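LacI family transcription regulator (Bifidobacterium animalis subsp. lactis, PDB 4O5A) probably represses or otherwise controls transcription by binding operator DNA, with its DNA affinity adjusted by a small effector, as in other LacI-family regulators. Local coordinates at residues Ser93-Ala98 with Gln313-Leu318. Numbering follows the deposited sequence.
Sequences SGLGSA and QLMLKL. With SO4 (sulfate ion), chain E.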
ATOM      1  N   SER A  93      -9.778  -3.334   4.262  1.00 20.15           N
ATOM      2  CA  SER A  93      -9.968  -4.777   4.459  1.00 25.57           C
ATOM      3  C   SER A  93     -10.669  -5.099   5.788  1.00 22.95           C
ATOM      4  O   SER A  93     -11.579  -5.928   5.832  1.00 24.52           O
ATOM      5  CB  SER A  93      -8.642  -5.530   4.393  1.00 30.51           C
ATOM      6  OG  SER A  93      -8.176  -5.597   3.064  1.00 35.06           O
ATOM      7  N   GLY A  94     -10.228  -4.461   6.867  1.00 21.43           N
ATOM      8  CA  GLY A  94     -10.859  -4.650   8.162  1.00 20.01           C
ATOM      9  C   GLY A  94     -12.294  -4.152   8.166  1.00 22.00           C
ATOM     10  O   GLY A  94     -13.200  -4.836   8.672  1.00 23.07           O
ATOM     11  N   LEU A  95     -12.519  -2.955   7.627  1.00 19.36           N
ATOM     12  CA  LEU A  95     -13.879  -2.429   7.531  1.00 17.80           C
ATOM     13  C   LEU A  95     -14.772  -3.422   6.796  1.00 22.83           C
ATOM     14  O   LEU A  95     -15.839  -3.791   7.287  1.00 19.38           O
ATOM     15  CB  LEU A  95     -13.904  -1.094   6.764  1.00 22.43           C
ATOM     16  CG  LEU A  95     -13.462   0.185   7.478  1.00 24.47           C
ATOM     17  CD1 LEU A  95     -13.094   1.247   6.444  1.00 26.80           C
ATOM     18  CD2 LEU A  95     -14.565   0.718   8.392  1.00 19.66           C
ATOM     19  N   GLY A  96     -14.321  -3.863   5.628  1.00 23.46           N
ATOM     20  CA  GLY A  96     -15.081  -4.806   4.828  1.00 21.00           C
ATOM     21  C   GLY A  96     -15.393  -6.112   5.534  1.00 25.43           C
ATOM     22  O   GLY A  96     -16.461  -6.682   5.316  1.00 26.04           O
ATOM     23  N   SER A  97     -14.492  -6.582   6.399  1.00 22.04           N
ATOM     24  CA  SER A  97     -14.710  -7.857   7.076  1.00 23.17           C
ATOM     25  C   SER A  97     -15.927  -7.763   7.976  1.00 28.59           C
ATOM     26  O   SER A  97     -16.606  -8.758   8.212  1.00 31.06           O
ATOM     27  CB  SER A  97     -13.471  -8.320   7.859  1.00 22.43           C
ATOM     28  OG  SER A  97     -13.319  -7.663   9.107  1.00 29.05           O
ATOM     29  N   ALA A  98     -16.219  -6.559   8.462  1.00 22.98           N
ATOM     30  CA  ALA A  98     -17.390  -6.374   9.314  1.00 22.06           C
ATOM     31  C   ALA A  98     -18.628  -5.938   8.530  1.00 21.42           C
ATOM     32  O   ALA A  98     -19.740  -6.396   8.823  1.00 22.27           O
ATOM     33  CB  ALA A  98     -17.098  -5.404  10.458  1.00 24.58           C
ATOM     34  N   GLN A 313     -17.932  -1.938  13.018  1.00 21.02           N
ATOM     35  CA  GLN A 313     -18.883  -2.393  14.025  1.00 21.80           C
ATOM     36  C   GLN A 313     -19.464  -1.218  14.794  1.00 23.90           C
ATOM     37  O   GLN A 313     -20.652  -1.197  15.101  1.00 22.96           O
ATOM     38  CB  GLN A 313     -18.228  -3.397  14.983  1.00 25.68           C
ATOM     39  CG  GLN A 313     -17.820  -4.688  14.293  1.00 28.04           C
ATOM     40  CD  GLN A 313     -17.011  -5.608  15.179  1.00 31.61           C
ATOM     41  OE1 GLN A 313     -16.178  -5.155  15.964  1.00 27.86           O
ATOM     42  NE2 GLN A 313     -17.251  -6.910  15.058  1.00 31.49           N
ATOM     43  N   LEU A 314     -18.623  -0.236  15.100  1.00 22.58           N
ATOM     44  CA  LEU A 314     -19.076   0.912  15.881  1.00 22.40           C
ATOM     45  C   LEU A 314     -20.045   1.776  15.078  1.00 22.10           C
ATOM     46  O   LEU A 314     -21.037   2.276  15.613  1.00 24.41           O
ATOM     47  CB  LEU A 314     -17.881   1.752  16.345  1.00 23.42           C
ATOM     48  CG  LEU A 314     -17.009   1.082  17.404  1.00 29.76           C
ATOM     49  CD1 LEU A 314     -15.800   1.957  17.724  1.00 32.57           C
ATOM     50  CD2 LEU A 314     -17.812   0.785  18.669  1.00 34.19           C
HETATM   51  N   MSE A 315     -19.766   1.951  13.794  1.00 21.70           N
HETATM   52  CA  MSE A 315     -20.654   2.757  12.972  1.00 22.07           C
HETATM   53  C   MSE A 315     -21.982   2.051  12.803  1.00 24.86           C
HETATM   54  O   MSE A 315     -23.017   2.693  12.799  1.00 23.68           O
HETATM   55  CB  MSE A 315     -20.031   3.090  11.613  1.00 20.98           C
HETATM   56  CG  MSE A 315     -18.929   4.133  11.722  1.00 19.86           C
HETATM   57 SE   MSE A 315     -18.185   4.617  10.000  0.54 22.42          SE
HETATM   58  CE  MSE A 315     -17.265   2.975   9.568  1.00 21.11           C
ATOM     59  N   LEU A 316     -21.955   0.727  12.676  1.00 21.37           N
ATOM     60  CA  LEU A 316     -23.202  -0.038  12.589  1.00 23.04           C
ATOM     61  C   LEU A 316     -24.045   0.086  13.858  1.00 23.42           C
ATOM     62  O   LEU A 316     -25.274   0.139  13.797  1.00 24.33           O
ATOM     63  CB  LEU A 316     -22.903  -1.505  12.283  1.00 23.80           C
ATOM     64  CG  LEU A 316     -22.507  -1.704  10.822  1.00 27.56           C
ATOM     65  CD1 LEU A 316     -21.880  -3.081  10.591  1.00 35.71           C
ATOM     66  CD2 LEU A 316     -23.725  -1.508   9.937  1.00 28.06           C
ATOM     67  N   LYS A 317     -23.385   0.128  15.013  1.00 24.59           N
ATOM     68  CA  LYS A 317     -24.094   0.374  16.265  1.00 27.51           C
ATOM     69  C   LYS A 317     -24.777   1.735  16.253  1.00 25.66           C
ATOM     70  O   LYS A 317     -25.928   1.849  16.630  1.00 26.70           O
ATOM     71  CB  LYS A 317     -23.145   0.295  17.466  1.00 34.85           C
ATOM     72  CG  LYS A 317     -22.709  -1.108  17.857  1.00 39.65           C
ATOM     73  CD  LYS A 317     -21.994  -1.053  19.200  1.00 50.33           C
ATOM     74  CE  LYS A 317     -21.085  -2.257  19.425  1.00 60.81           C
ATOM     75  NZ  LYS A 317     -21.837  -3.517  19.743  1.00 63.04           N
ATOM     76  N   LEU A 318     -24.056   2.766  15.827  1.00 26.38           N
ATOM     77  CA  LEU A 318     -24.634   4.109  15.729  1.00 28.18           C
ATOM     78  C   LEU A 318     -25.851   4.100  14.805  1.00 29.32           C
ATOM     79  O   LEU A 318     -26.901   4.661  15.126  1.00 30.43           O
ATOM     80  CB  LEU A 318     -23.588   5.106  15.208  1.00 24.23           C
ATOM     81  CG  LEU A 318     -22.407   5.450  16.121  1.00 28.91           C
ATOM     82  CD1 LEU A 318     -21.379   6.295  15.365  1.00 29.55           C
ATOM     83  CD2 LEU A 318     -22.875   6.181  17.368  1.00 29.64           C
TER
HETATM   84  S   SO4 E 404     -15.042  -9.674  16.734  0.68 64.24           S
HETATM   85  O1  SO4 E 404     -14.385 -10.191  17.928  0.68 69.79           O
HETATM   86  O2  SO4 E 404     -16.291  -9.017  17.109  0.68 63.66           O
HETATM   87  O3  SO4 E 404     -14.149  -8.744  16.052  0.68 63.45           O
HETATM   88  O4  SO4 E 404     -15.343 -10.787  15.845  0.68 69.89           O
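Ala98 turns its CB toward helix 304-320 and meets the aliphatic part of Gln313, CB to CG at 4.0 Å. The small methyl suits this nearest pair of CA atoms, Ala98 CA and Gln313 CA, 6.3 Å apart. Deeper in, Leu95 and selenomethionine Met315 meet at a slant, Leu95 CD2 lying 3.7 Å from Met315 CE. Unbranched and flexible, selenomethionine can reach across to a leucine methyl in this buried apolar place, its bend at chi3 (-69°) turning CE off the line of an otherwise extended chain. Leu316 completes the seam, its CD1 4.3 Å from Ala98 O. The segment axes approach to 10.6 Å, crossing at -46°. Beyond its packing methylene, Gln313 NE2 donates to O2 of a sulfate, probably from the crystallisation liquor, over 3.1 Å and nearly straight (161°). Were Gln313 replaced by an alanine, the Ala98 methyl would probably lose its CG neighbour and the sulfate one of its donors. Leu134 touches both Leu95 and Met315, seating the helices against the parallel sheet that contains strand 132-135, in one lobe of the periplasmic-binding-protein-like fold. Ser97 OG donates to Gly94 O (2.9 Å) and also hydrogen-bonds Arg309. Between the segments the packing is thus apolar, while Arg309 ties Ser97 and sulfate, and Gln313 bonds at the partly exposed edge.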